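Local structure of dual function macrocyclase-peptidase POPB (Galerina marginata, 5N4B) at residues K50-Q55 with H669-I674; F418-G423 with G428-Y433; N136-D141 with F158-S163; I522-S527 with Q559-N564. The protein cuts peptide bonds after proline and joins the ends of a released 25-residue peptide into a macrocycle during biosynthesis of the amanitin toxins. The protein carries 1 engineered substitution. All blocks are in the same frame, centred on the assembly; numbering follows the deposited sequence.

Contact 1: residues K50-Q55 with H669-I674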
loop_
_atom_site.group_PDB
_atom_site.type_symbol
_atom_site.label_atom_id
_atom_site.label_comp_id
_atom_site.label_asym_id
_atom_site.label_seq_id
_atom_site.Cartn_x
_atom_site.Cartn_y
_atom_site.Cartn_z
ATOM N N LYS A 50 -27.872 -9.735 -11.181
ATOM C CA LYS A 50 -28.298 -11.132 -11.103
ATOM C C LYS A 50 -27.091 -12.056 -11.181
ATOM O O LYS A 50 -27.006 -13.058 -10.460
ATOM C CB LYS A 50 -29.317 -11.488 -12.183
ATOM C CG LYS A 50 -30.714 -10.924 -11.917
ATOM C CD LYS A 50 -31.690 -11.222 -13.073
ATOM C CE LYS A 50 -33.025 -10.484 -12.877
ATOM N NZ LYS A 50 -33.982 -10.722 -14.010
ATOM N N TRP A 51 -26.149 -11.721 -12.038
ATOM C CA TRP A 51 -24.959 -12.543 -12.206
ATOM C C TRP A 51 -24.068 -12.485 -10.977
ATOM O O TRP A 51 -23.602 -13.526 -10.494
ATOM C CB TRP A 51 -24.203 -12.119 -13.451
ATOM C CG TRP A 51 -22.934 -12.904 -13.765
ATOM C CD1 TRP A 51 -22.832 -14.044 -14.518
ATOM C CD2 TRP A 51 -21.613 -12.601 -13.325
ATOM N NE1 TRP A 51 -21.518 -14.467 -14.555
ATOM C CE2 TRP A 51 -20.749 -13.592 -13.829
ATOM C CE3 TRP A 51 -21.085 -11.596 -12.539
ATOM C CZ2 TRP A 51 -19.380 -13.584 -13.574
ATOM C CZ3 TRP A 51 -19.730 -11.601 -12.278
ATOM C CH2 TRP A 51 -18.897 -12.585 -12.806
ATOM N N THR A 52 -23.826 -11.294 -10.435
ATOM C CA THR A 52 -22.971 -11.221 -9.259
ATOM C C THR A 52 -23.611 -11.913 -8.066
ATOM O O THR A 52 -22.901 -12.536 -7.264
ATOM C CB THR A 52 -22.597 -9.775 -8.894
ATOM O OG1 THR A 52 -23.777 -9.008 -8.638
ATOM C CG2 THR A 52 -21.814 -9.109 -9.998
ATOM N N THR A 53 -24.937 -11.772 -7.921
ATOM C CA THR A 53 -25.659 -12.438 -6.852
ATOM C C THR A 53 -25.558 -13.946 -6.999
ATOM O O THR A 53 -25.247 -14.655 -6.037
ATOM C CB THR A 53 -27.121 -11.984 -6.856
ATOM O OG1 THR A 53 -27.162 -10.594 -6.564
ATOM C CG2 THR A 53 -27.923 -12.754 -5.804
ATOM N N ALA A 54 -25.752 -14.454 -8.229
ATOM C CA ALA A 54 -25.632 -15.891 -8.477
ATOM C C ALA A 54 -24.213 -16.393 -8.169
ATOM O O ALA A 54 -24.034 -17.473 -7.587
ATOM C CB ALA A 54 -26.009 -16.258 -9.915
ATOM N N GLN A 55 -23.192 -15.628 -8.545
ATOM C CA GLN A 55 -21.832 -16.079 -8.277
ATOM C C GLN A 55 -21.540 -16.059 -6.784
ATOM O O GLN A 55 -20.942 -16.994 -6.247
ATOM C CB GLN A 55 -20.836 -15.157 -8.971
ATOM C CG GLN A 55 -20.772 -15.250 -10.516
ATOM C CD GLN A 55 -20.147 -16.526 -11.047
ATOM O OE1 GLN A 55 -19.559 -17.319 -10.313
ATOM N NE2 GLN A 55 -20.310 -16.733 -12.304
ATOM N N HIS A 669 -12.493 -6.531 -14.216
ATOM C CA HIS A 669 -11.329 -7.342 -14.524
ATOM C C HIS A 669 -11.559 -8.778 -14.050
ATOM O O HIS A 669 -11.449 -9.741 -14.816
ATOM C CB HIS A 669 -10.120 -6.744 -13.808
ATOM C CG HIS A 669 -9.538 -5.561 -14.481
ATOM N ND1 HIS A 669 -8.771 -5.647 -15.630
ATOM C CD2 HIS A 669 -9.605 -4.247 -14.163
ATOM C CE1 HIS A 669 -8.394 -4.438 -15.985
ATOM N NE2 HIS A 669 -8.887 -3.566 -15.114
ATOM N N SER A 670 -11.808 -8.932 -12.752
ATOM C CA SER A 670 -12.101 -10.226 -12.180
ATOM C C SER A 670 -13.373 -10.847 -12.755
ATOM O O SER A 670 -13.448 -12.068 -12.927
ATOM C CB SER A 670 -12.303 -10.100 -10.685
ATOM O OG SER A 670 -11.072 -9.879 -10.037
ATOM N N PHE A 671 -14.410 -10.040 -13.004
ATOM C CA PHE A 671 -15.651 -10.596 -13.569
ATOM C C PHE A 671 -15.397 -11.243 -14.939
ATOM O O PHE A 671 -15.863 -12.365 -15.209
ATOM C CB PHE A 671 -16.730 -9.523 -13.712
ATOM C CG PHE A 671 -17.227 -8.927 -12.457
ATOM C CD1 PHE A 671 -16.920 -9.453 -11.206
ATOM C CD2 PHE A 671 -18.034 -7.778 -12.523
ATOM C CE1 PHE A 671 -17.427 -8.835 -10.048
ATOM C CE2 PHE A 671 -18.520 -7.189 -11.387
ATOM C CZ PHE A 671 -18.208 -7.717 -10.149
ATOM N N LYS A 672 -14.670 -10.553 -15.809
ATOM C CA LYS A 672 -14.373 -11.138 -17.103
ATOM C C LYS A 672 -13.523 -12.383 -16.944
ATOM O O LYS A 672 -13.722 -13.377 -17.644
ATOM C CB LYS A 672 -13.672 -10.142 -18.008
ATOM C CG LYS A 672 -14.542 -9.011 -18.509
ATOM C CD LYS A 672 -13.769 -8.219 -19.572
ATOM C CE LYS A 672 -14.528 -7.024 -19.956
ATOM N NZ LYS A 672 -13.730 -6.275 -20.919
ATOM N N PHE A 673 -12.543 -12.341 -16.048
ATOM C CA PHE A 673 -11.666 -13.493 -15.898
ATOM C C PHE A 673 -12.447 -14.718 -15.439
ATOM O O PHE A 673 -12.305 -15.801 -16.020
ATOM C CB PHE A 673 -10.466 -13.177 -15.007
ATOM C CG PHE A 673 -9.456 -14.277 -14.953
ATOM C CD1 PHE A 673 -8.699 -14.557 -16.078
ATOM C CD2 PHE A 673 -9.309 -15.039 -13.827
ATOM C CE1 PHE A 673 -7.745 -15.555 -16.057
ATOM C CE2 PHE A 673 -8.349 -16.056 -13.792
ATOM C CZ PHE A 673 -7.591 -16.313 -14.932
ATOM N N ILE A 674 -13.282 -14.580 -14.408
ATOM C CA ILE A 674 -14.010 -15.739 -13.881
ATOM C C ILE A 674 -15.037 -16.234 -14.904
ATOM O O ILE A 674 -15.234 -17.444 -15.076
ATOM C CB ILE A 674 -14.614 -15.490 -12.492
ATOM C CG1 ILE A 674 -15.033 -16.798 -11.790
ATOM C CG2 ILE A 674 -15.791 -14.566 -12.598
ATOM C CD1 ILE A 674 -13.890 -17.730 -11.493
#
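Trp51 reaches from helix 46-64 to Phe671 and Ile674 on helix 668-680. With CG anti to the backbone N (chi1 -179°), CB carries the indole toward helix 668-680; the axes of the two segments come no nearer than 12.5 Å. On the five-membered ring, NE1 makes a weak hydrogen bond to Thr15 OG1. Farther out, Trp51 CZ2 lies 3.8 Å from Ile674 CG2, and the next atom, CH2, touches the same methyl at 3.7 Å, so the beta-branch methyl of Ile674 lies against the edge of the indole, near its plane. At the far corner, Trp51 CZ3 stands 3.6 Å above the plane of the Phe671 ring, offset toward its rim, and the planes meet at 66° in an offset edge-to-face pair. The methylene CG of Gln55 covers one face of the indole. Thr52 puts its methyl to use: CG2 lies 3.9 Å from Phe671 CZ, while OG1 turns to Lys694 NZ and Asp49 O. As in other prolyl oligopeptidases, the N-terminal helix thus lies against the hydrolase domain. Across the interface the chemistry is wholly apolar, so the fit rests on shape, probably helped by the slightly positive C-H rim of the indole directed at the phenyl pi cloud.

Contact 2: residues F418-G423 with G428-Y433; sequences FLTLSG and GTIARY
The two middle strands of the seventh propeller blade form this antiparallel beta hairpin, in which Leu419 faces Ala431 and Leu421 faces Thr429 as hydrogen-bonded pairs. Each pair is closed by two backbone bonds; Leu419 N to Ala431 O and Ala431 N to Leu419 O both measure 2.9 Å. The first is the skewed one, its donor tilted 33° from the carbonyl plane. That carbonyl is also approached by Phe418 CA, a CA-H...O contact of 3.1 Å. On the face carrying Phe418, Thr420 and Ile430, the phenyl ring crosses the aliphatic part of Arg432 at a slant, Phe418 CE1 lying 3.8 Å from Arg432 CD. Arg432 starts extended (chi1 -178°) and bends only at chi3, so its methylenes pass the ring before the guanidinium leaves it. Ile430 offers its methyl CG2 to Phe418 CD1 at 3.9 Å. On the other face the small Ala431 leaves room for Leu419, CB to CB at 4.3 Å. Gly428 has backbone angles that a CB would not tolerate. Thr420 OG1 hydrogen-bonds a polar side chain of the bound peptide, and Ile430 packs on an apolar one. Backbone bonds therefore fix the register, while the Thr420 face presents both a hydroxyl and hydrocarbon to the substrate.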
loop_
_atom_site.group_PDB
_atom_site.type_symbol
_atom_site.label_atom_id
_atom_site.label_comp_id
_atom_site.label_asym_id
_atom_site.label_seq_id
_atom_site.Cartn_x
_atom_site.Cartn_y
_atom_site.Cartn_z
ATOM N N PHE A 418 12.142 8.431 16.447
ATOM C CA PHE A 418 11.690 7.076 16.654
ATOM C C PHE A 418 11.915 6.224 15.415
ATOM O O PHE A 418 12.017 6.699 14.278
ATOM C CB PHE A 418 10.174 7.009 16.963
ATOM C CG PHE A 418 9.799 7.721 18.188
ATOM C CD1 PHE A 418 10.046 7.158 19.436
ATOM C CD2 PHE A 418 9.230 8.984 18.126
ATOM C CE1 PHE A 418 9.744 7.853 20.582
ATOM C CE2 PHE A 418 8.905 9.661 19.320
ATOM C CZ PHE A 418 9.194 9.100 20.498
ATOM N N LEU A 419 12.014 4.920 15.677
ATOM C CA LEU A 419 11.987 3.884 14.647
ATOM C C LEU A 419 10.823 2.956 14.925
ATOM O O LEU A 419 10.619 2.527 16.078
ATOM C CB LEU A 419 13.266 3.062 14.608
ATOM C CG LEU A 419 14.564 3.816 14.490
ATOM C CD1 LEU A 419 15.748 2.827 14.671
ATOM C CD2 LEU A 419 14.657 4.540 13.209
ATOM N N THR A 420 10.067 2.636 13.885
ATOM C CA THR A 420 9.049 1.593 13.975
ATOM C C THR A 420 9.566 0.365 13.233
ATOM O O THR A 420 9.981 0.455 12.068
ATOM C CB THR A 420 7.690 2.045 13.483
ATOM O OG1 THR A 420 7.764 2.470 12.149
ATOM C CG2 THR A 420 7.232 3.248 14.287
ATOM N N LEU A 421 9.594 -0.762 13.928
ATOM C CA LEU A 421 10.274 -1.990 13.513
ATOM C C LEU A 421 9.257 -3.122 13.521
ATOM O O LEU A 421 8.568 -3.337 14.531
ATOM C CB LEU A 421 11.427 -2.327 14.489
ATOM C CG LEU A 421 12.409 -1.176 14.710
ATOM C CD1 LEU A 421 13.362 -1.587 15.798
ATOM C CD2 LEU A 421 13.141 -0.803 13.437
ATOM N N SER A 422 9.178 -3.863 12.431
ATOM C CA SER A 422 8.326 -5.054 12.409
ATOM C C SER A 422 8.862 -6.043 11.394
ATOM O O SER A 422 9.708 -5.718 10.571
ATOM C CB SER A 422 6.870 -4.731 12.119
ATOM O OG SER A 422 6.676 -4.392 10.752
ATOM N N GLY A 423 8.370 -7.271 11.461
ATOM C CA GLY A 423 8.794 -8.292 10.538
ATOM C C GLY A 423 8.003 -9.550 10.782
ATOM O O GLY A 423 7.019 -9.543 11.512
ATOM N N GLY A 428 5.765 -5.419 16.429
ATOM C CA GLY A 428 5.819 -3.977 16.337
ATOM C C GLY A 428 6.543 -3.396 17.505
ATOM O O GLY A 428 6.012 -3.295 18.612
ATOM N N THR A 429 7.777 -2.994 17.277
ATOM C CA THR A 429 8.618 -2.396 18.286
ATOM C C THR A 429 8.813 -0.929 17.934
ATOM O O THR A 429 9.047 -0.574 16.764
ATOM C CB THR A 429 9.944 -3.105 18.323
ATOM O OG1 THR A 429 9.691 -4.451 18.763
ATOM C CG2 THR A 429 10.938 -2.423 19.281
ATOM N N ILE A 430 8.722 -0.055 18.933
ATOM C CA ILE A 430 8.985 1.369 18.753
ATOM C C ILE A 430 10.238 1.674 19.548
ATOM O O ILE A 430 10.252 1.514 20.774
ATOM C CB ILE A 430 7.805 2.240 19.218
ATOM C CG1 ILE A 430 6.505 1.871 18.469
ATOM C CG2 ILE A 430 8.163 3.707 19.059
ATOM C CD1 ILE A 430 5.260 2.211 19.132
ATOM N N ALA A 431 11.305 2.071 18.845
ATOM C CA ALA A 431 12.567 2.449 19.463
ATOM C C ALA A 431 12.709 3.955 19.435
ATOM O O ALA A 431 12.144 4.638 18.583
ATOM C CB ALA A 431 13.739 1.820 18.726
ATOM N N ARG A 432 13.453 4.471 20.423
ATOM C CA ARG A 432 13.675 5.901 20.603
ATOM C C ARG A 432 15.165 6.170 20.641
ATOM O O ARG A 432 15.903 5.476 21.339
ATOM C CB ARG A 432 13.034 6.400 21.890
ATOM C CG ARG A 432 13.183 7.903 22.141
ATOM C CD ARG A 432 12.287 8.408 23.304
ATOM N NE ARG A 432 12.711 7.770 24.534
ATOM C CZ ARG A 432 13.418 8.353 25.500
ATOM N NH1 ARG A 432 13.743 9.645 25.463
ATOM N NH2 ARG A 432 13.770 7.617 26.542
ATOM N N TYR A 433 15.565 7.240 19.976
ATOM C CA TYR A 433 16.921 7.761 20.043
ATOM C C TYR A 433 16.824 9.166 20.621
ATOM O O TYR A 433 16.161 10.037 20.038
ATOM C CB TYR A 433 17.592 7.773 18.680
ATOM C CG TYR A 433 19.075 8.107 18.734
ATOM C CD1 TYR A 433 19.503 9.419 18.793
ATOM C CD2 TYR A 433 20.029 7.106 18.750
ATOM C CE1 TYR A 433 20.840 9.750 18.874
ATOM C CE2 TYR A 433 21.401 7.433 18.828
ATOM C CZ TYR A 433 21.773 8.738 18.874
ATOM O OH TYR A 433 23.103 9.048 18.951
#

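Contact 3: residues N136-D141 with F158-S163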
loop_
_atom_site.group_PDB
_atom_site.type_symbol
_atom_site.label_atom_id
_atom_site.label_comp_id
_atom_site.label_asym_id
_atom_site.label_seq_id
_atom_site.Cartn_x
_atom_site.Cartn_y
_atom_site.Cartn_z
ATOM N N ASN A 136 -14.065 6.667 14.887
ATOM C CA ASN A 136 -15.237 5.828 14.837
ATOM C C ASN A 136 -16.497 6.638 15.073
ATOM O O ASN A 136 -17.589 6.123 14.800
ATOM C CB ASN A 136 -15.122 4.702 15.867
ATOM C CG ASN A 136 -13.910 3.817 15.645
ATOM O OD1 ASN A 136 -13.901 2.960 14.757
ATOM N ND2 ASN A 136 -12.894 4.000 16.444
ATOM N N VAL A 137 -16.411 7.832 15.644
ATOM C CA VAL A 137 -17.630 8.606 15.851
ATOM C C VAL A 137 -17.919 9.596 14.732
ATOM O O VAL A 137 -18.861 10.384 14.835
ATOM C CB VAL A 137 -17.660 9.278 17.222
ATOM C CG1 VAL A 137 -17.431 8.266 18.323
ATOM C CG2 VAL A 137 -16.678 10.355 17.311
ATOM N N LEU A 138 -17.121 9.568 13.657
ATOM C CA LEU A 138 -17.415 10.452 12.528
ATOM C C LEU A 138 -18.819 10.188 11.975
ATOM O O LEU A 138 -19.482 11.110 11.509
ATOM C CB LEU A 138 -16.332 10.303 11.452
ATOM C CG LEU A 138 -15.016 10.997 11.802
ATOM C CD1 LEU A 138 -13.948 10.452 10.886
ATOM C CD2 LEU A 138 -15.108 12.503 11.728
ATOM N N ALA A 139 -19.248 8.938 11.983
ATOM C CA ALA A 139 -20.636 8.557 11.711
ATOM C C ALA A 139 -21.033 7.451 12.679
ATOM O O ALA A 139 -20.323 6.449 12.803
ATOM C CB ALA A 139 -20.826 8.109 10.246
ATOM N N ALA A 140 -22.217 7.597 13.283
ATOM C CA ALA A 140 -22.739 6.594 14.209
ATOM C C ALA A 140 -22.850 5.216 13.575
ATOM O O ALA A 140 -22.733 4.203 14.278
ATOM C CB ALA A 140 -24.114 7.014 14.721
ATOM N N ASP A 141 -23.088 5.145 12.261
ATOM C CA ASP A 141 -23.270 3.853 11.605
ATOM C C ASP A 141 -21.997 3.283 10.997
ATOM O O ASP A 141 -22.066 2.274 10.279
ATOM C CB ASP A 141 -24.377 3.958 10.559
ATOM C CG ASP A 141 -24.080 4.968 9.473
ATOM O OD1 ASP A 141 -22.958 5.525 9.417
ATOM O OD2 ASP A 141 -25.000 5.236 8.683
ATOM N N PHE A 158 -5.639 20.500 13.830
ATOM C CA PHE A 158 -5.597 19.130 13.347
ATOM C C PHE A 158 -6.453 19.062 12.103
ATOM O O PHE A 158 -7.663 19.282 12.171
ATOM C CB PHE A 158 -6.138 18.204 14.432
ATOM C CG PHE A 158 -6.232 16.730 14.056
ATOM C CD1 PHE A 158 -5.078 15.964 13.895
ATOM C CD2 PHE A 158 -7.453 16.097 13.908
ATOM C CE1 PHE A 158 -5.165 14.623 13.648
ATOM C CE2 PHE A 158 -7.522 14.750 13.645
ATOM C CZ PHE A 158 -6.412 14.028 13.479
ATOM N N ALA A 159 -5.844 18.771 10.975
ATOM C CA ALA A 159 -6.557 18.605 9.710
ATOM C C ALA A 159 -6.771 17.118 9.464
ATOM O O ALA A 159 -5.873 16.319 9.722
ATOM C CB ALA A 159 -5.767 19.215 8.567
ATOM N N TYR A 160 -7.959 16.740 9.015
ATOM C CA TYR A 160 -8.271 15.333 8.868
ATOM C C TYR A 160 -9.171 15.105 7.676
ATOM O O TYR A 160 -10.154 15.829 7.492
ATOM C CB TYR A 160 -8.891 14.737 10.124
ATOM C CG TYR A 160 -10.095 15.446 10.671
ATOM C CD1 TYR A 160 -9.943 16.604 11.427
ATOM C CD2 TYR A 160 -11.384 14.918 10.577
ATOM C CE1 TYR A 160 -11.029 17.252 12.004
ATOM C CE2 TYR A 160 -12.483 15.566 11.181
ATOM C CZ TYR A 160 -12.261 16.726 11.912
ATOM O OH TYR A 160 -13.325 17.371 12.549
ATOM N N ALA A 161 -8.827 14.123 6.873
ATOM C CA ALA A 161 -9.533 13.774 5.652
ATOM C C ALA A 161 -10.504 12.643 5.927
ATOM O O ALA A 161 -10.116 11.609 6.502
ATOM C CB ALA A 161 -8.539 13.345 4.565
ATOM N N VAL A 162 -11.748 12.827 5.498
ATOM C CA VAL A 162 -12.838 11.903 5.785
ATOM C C VAL A 162 -13.428 11.412 4.476
ATOM O O VAL A 162 -13.706 12.201 3.577
ATOM C CB VAL A 162 -13.911 12.604 6.619
ATOM C CG1 VAL A 162 -15.063 11.644 6.882
ATOM C CG2 VAL A 162 -13.287 13.100 7.950
ATOM N N SER A 163 -13.635 10.115 4.396
ATOM C CA SER A 163 -14.319 9.448 3.293
ATOM C C SER A 163 -15.589 8.805 3.832
ATOM O O SER A 163 -15.673 8.459 5.016
ATOM C CB SER A 163 -13.466 8.373 2.630
ATOM O OG SER A 163 -12.430 8.981 1.884
#
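Next to Val162, which meets Leu138 across this contact, the hydroxyl OG of Ser163 is gripped by two groups: the carbonyl O of the catalytic His699 and OG of Ser170. Serine suits the place because its short side chain can link the end of strand 157-164 to the loop that bears the histidine. Val162 itself points the other way, toward the loop that leads from the first propeller blade into the second. There Leu138 reaches toward it tip to tip, with Leu138 CD1 4.0 Å from Val162 CG2. The second branch of the leucine does a different job: Leu138 CD2 lies 4.1 Å from Tyr160 CE2, and the leucine and the tyrosine run alongside each other, pointing opposite ways. Leu138 thus forks, giving one methyl to each of two residues that are two positions apart on the strand and project on the same side. The ring of Tyr160 is brought beside the leucine by an uncommon torsion, CG lying between the backbone N and the carbonyl carbon (chi1 53°). Its far end is polar, and OH hydrogen-bonds Arg175 NH1, while Phe133 meets the ring. Around the leucine, Ala144 and Leu181 add more hydrocarbon. The contact between loop and strand is apolar, van der Waals touching of methyls and a ring carbon together with their removal from water. Such contacts have little directionality, so Leu138 fits by filling space, whereas the neighbouring hydroxyls of Tyr160 and Ser163 supply the directed bonds that tie this strand to the next one in the blade and to the active-site loop.

Contact 4: residues I522-S527 with Q559-N564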
loop_
_atom_site.group_PDB
_atom_site.type_symbol
_atom_site.label_atom_id
_atom_site.label_comp_id
_atom_site.label_asym_id
_atom_site.label_seq_id
_atom_site.Cartn_x
_atom_site.Cartn_y
_atom_site.Cartn_z
ATOM N N ILE A 522 3.936 -23.423 5.431
ATOM C CA ILE A 522 4.970 -22.397 5.342
ATOM C C ILE A 522 4.419 -21.220 4.528
ATOM O O ILE A 522 3.461 -21.367 3.754
ATOM C CB ILE A 522 6.269 -22.942 4.742
ATOM C CG1 ILE A 522 6.128 -23.248 3.255
ATOM C CG2 ILE A 522 6.772 -24.155 5.521
ATOM C CD1 ILE A 522 7.393 -23.717 2.589
ATOM N N PHE A 523 4.996 -20.022 4.753
ATOM C CA PHE A 523 4.655 -18.809 4.014
ATOM C C PHE A 523 5.895 -18.380 3.243
ATOM O O PHE A 523 6.975 -18.264 3.806
ATOM C CB PHE A 523 4.256 -17.715 4.994
ATOM C CG PHE A 523 3.759 -16.443 4.413
ATOM C CD1 PHE A 523 2.652 -16.437 3.593
ATOM C CD2 PHE A 523 4.352 -15.256 4.767
ATOM C CE1 PHE A 523 2.145 -15.253 3.077
ATOM C CE2 PHE A 523 3.857 -14.064 4.219
ATOM C CZ PHE A 523 2.782 -14.078 3.392
ATOM N N ALA A 524 5.734 -18.133 1.955
ATOM C CA ALA A 524 6.839 -17.852 1.057
ATOM C C ALA A 524 6.602 -16.520 0.374
ATOM O O ALA A 524 5.530 -16.291 -0.187
ATOM C CB ALA A 524 6.970 -18.954 0.012
ATOM N N VAL A 525 7.633 -15.674 0.346
ATOM C CA VAL A 525 7.531 -14.321 -0.224
ATOM C C VAL A 525 8.711 -14.079 -1.145
ATOM O O VAL A 525 9.773 -13.616 -0.693
ATOM C CB VAL A 525 7.484 -13.249 0.866
ATOM C CG1 VAL A 525 7.230 -11.881 0.265
ATOM C CG2 VAL A 525 6.393 -13.563 1.904
ATOM N N PRO A 526 8.613 -14.458 -2.414
ATOM C CA PRO A 526 9.727 -14.261 -3.351
ATOM C C PRO A 526 9.817 -12.810 -3.781
ATOM O O PRO A 526 8.820 -12.157 -4.110
ATOM C CB PRO A 526 9.372 -15.171 -4.525
ATOM C CG PRO A 526 7.873 -15.245 -4.495
ATOM C CD PRO A 526 7.503 -15.198 -3.037
ATOM N N SER A 527 11.050 -12.303 -3.848
ATOM C CA SER A 527 11.311 -10.921 -4.216
ATOM C C SER A 527 11.418 -10.798 -5.739
ATOM O O SER A 527 12.448 -10.420 -6.284
ATOM C CB SER A 527 12.598 -10.435 -3.560
ATOM O OG SER A 527 12.606 -10.686 -2.149
ATOM N N GLN A 559 7.934 -23.702 -8.162
ATOM C CA GLN A 559 8.587 -24.926 -8.596
ATOM C C GLN A 559 9.744 -25.268 -7.664
ATOM O O GLN A 559 9.945 -26.432 -7.316
ATOM C CB GLN A 559 9.060 -24.756 -10.053
ATOM C CG GLN A 559 7.883 -24.628 -11.011
ATOM C CD GLN A 559 8.280 -24.292 -12.418
ATOM O OE1 GLN A 559 9.162 -23.465 -12.673
ATOM N NE2 GLN A 559 7.594 -24.909 -13.358
ATOM N N PHE A 560 10.497 -24.251 -7.235
ATOM C CA PHE A 560 11.623 -24.432 -6.325
ATOM C C PHE A 560 11.182 -24.945 -4.965
ATOM O O PHE A 560 11.833 -25.811 -4.376
ATOM C CB PHE A 560 12.337 -23.079 -6.184
ATOM C CG PHE A 560 13.383 -23.012 -5.094
ATOM C CD1 PHE A 560 14.670 -23.390 -5.335
ATOM C CD2 PHE A 560 13.067 -22.566 -3.845
ATOM C CE1 PHE A 560 15.633 -23.297 -4.325
ATOM C CE2 PHE A 560 14.035 -22.502 -2.846
ATOM C CZ PHE A 560 15.300 -22.863 -3.117
ATOM N N LEU A 561 10.059 -24.434 -4.448
ATOM C CA LEU A 561 9.578 -24.894 -3.138
ATOM C C LEU A 561 9.351 -26.389 -3.155
ATOM O O LEU A 561 9.657 -27.071 -2.186
ATOM C CB LEU A 561 8.289 -24.170 -2.762
ATOM C CG LEU A 561 8.411 -22.691 -2.437
ATOM C CD1 LEU A 561 7.045 -22.100 -2.232
ATOM C CD2 LEU A 561 9.257 -22.463 -1.231
ATOM N N VAL A 562 8.793 -26.898 -4.248
ATOM C CA VAL A 562 8.515 -28.332 -4.334
ATOM C C VAL A 562 9.797 -29.108 -4.626
ATOM O O VAL A 562 10.091 -30.117 -3.969
ATOM C CB VAL A 562 7.427 -28.584 -5.384
ATOM C CG1 VAL A 562 7.244 -30.086 -5.604
ATOM C CG2 VAL A 562 6.105 -27.972 -4.951
ATOM N N LYS A 563 10.592 -28.646 -5.599
ATOM C CA LYS A 563 11.794 -29.392 -5.998
ATOM C C LYS A 563 12.745 -29.570 -4.832
ATOM O O LYS A 563 13.342 -30.651 -4.650
ATOM C CB LYS A 563 12.457 -28.671 -7.171
ATOM C CG LYS A 563 13.729 -29.335 -7.726
ATOM C CD LYS A 563 13.389 -30.534 -8.507
ATOM C CE LYS A 563 14.648 -31.052 -9.221
ATOM N NZ LYS A 563 14.463 -32.482 -9.653
ATOM N N ASN A 564 12.878 -28.540 -4.001
ATOM C CA ASN A 564 13.816 -28.540 -2.896
ATOM C C ASN A 564 13.185 -28.931 -1.558
ATOM O O ASN A 564 13.802 -28.750 -0.511
ATOM C CB ASN A 564 14.537 -27.197 -2.831
ATOM C CG ASN A 564 15.486 -26.983 -4.011
ATOM O OD1 ASN A 564 15.059 -26.857 -5.151
ATOM N ND2 ASN A 564 16.776 -26.889 -3.720
#
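Ala524 and Leu561 meet within the alpha/beta-hydrolase fold, where helix 548-563 lies on the mixed central sheet. The helix belongs to a beta-alpha-beta crossover: the chain leaves strand 522-526, passes through it and returns as the parallel strand 572-577. The tight part is centred on one side chain. Leu561 CG sits anti to the carbonyl carbon (chi1 -69°), which drives the isobutyl group down onto the strand, and its branch CD1 comes 3.9 Å from Ala524 CB. Alanine suits that position, since its single methyl lets the leucine tip approach the sheet closely; the CA atoms of Ala524 and Leu561 are 8.6 Å apart. The other branch, Leu561 CD2, stands farther from the strand segment, 4.4 Å from Ile522 CD1. Ile522 compensates for its greater distance with length, extending CD1 toward the leucine, and Met476 of the adjoining strand 473-481 packs on both Ala524 and Leu561. Phe523, the residue between the two, points to the far side of the sheet, where it touches Phe507. The contrast is with the outer surface of the helix. Gln559 and Lys563 are exposed there, their long polar side chains suited to water, while Phe560, only partly exposed, packs back on Met476 and Val464. Near this last turn the helical bonding is uneven. Val562 N makes only a weak bond of 3.3 Å to Gln559 O, and that same carbonyl oxygen accepts the regular bond from Lys563 N at 2.9 Å.

Along the chain, contact 1 closes a long loop that encloses contacts 3, 2 and 4, in that order. Contacts 2 and 3 belong to the beta-propeller, in its seventh blade and at the entry to its second, with centres about 28 Å apart. Contact 4 lies in the hydrolase domain, and contact 1 adds the N-terminal helix 46-64 to that domain; their centres are about 31 Å apart. Contacts 1 and 2 lie on opposite sides of the chain's centre, their centres about 43 Å apart. Contacts 2 and 4 come within about 9 Å at their nearest atoms, and residues of both touch the bound peptide, which therefore lies between propeller and hydrolase.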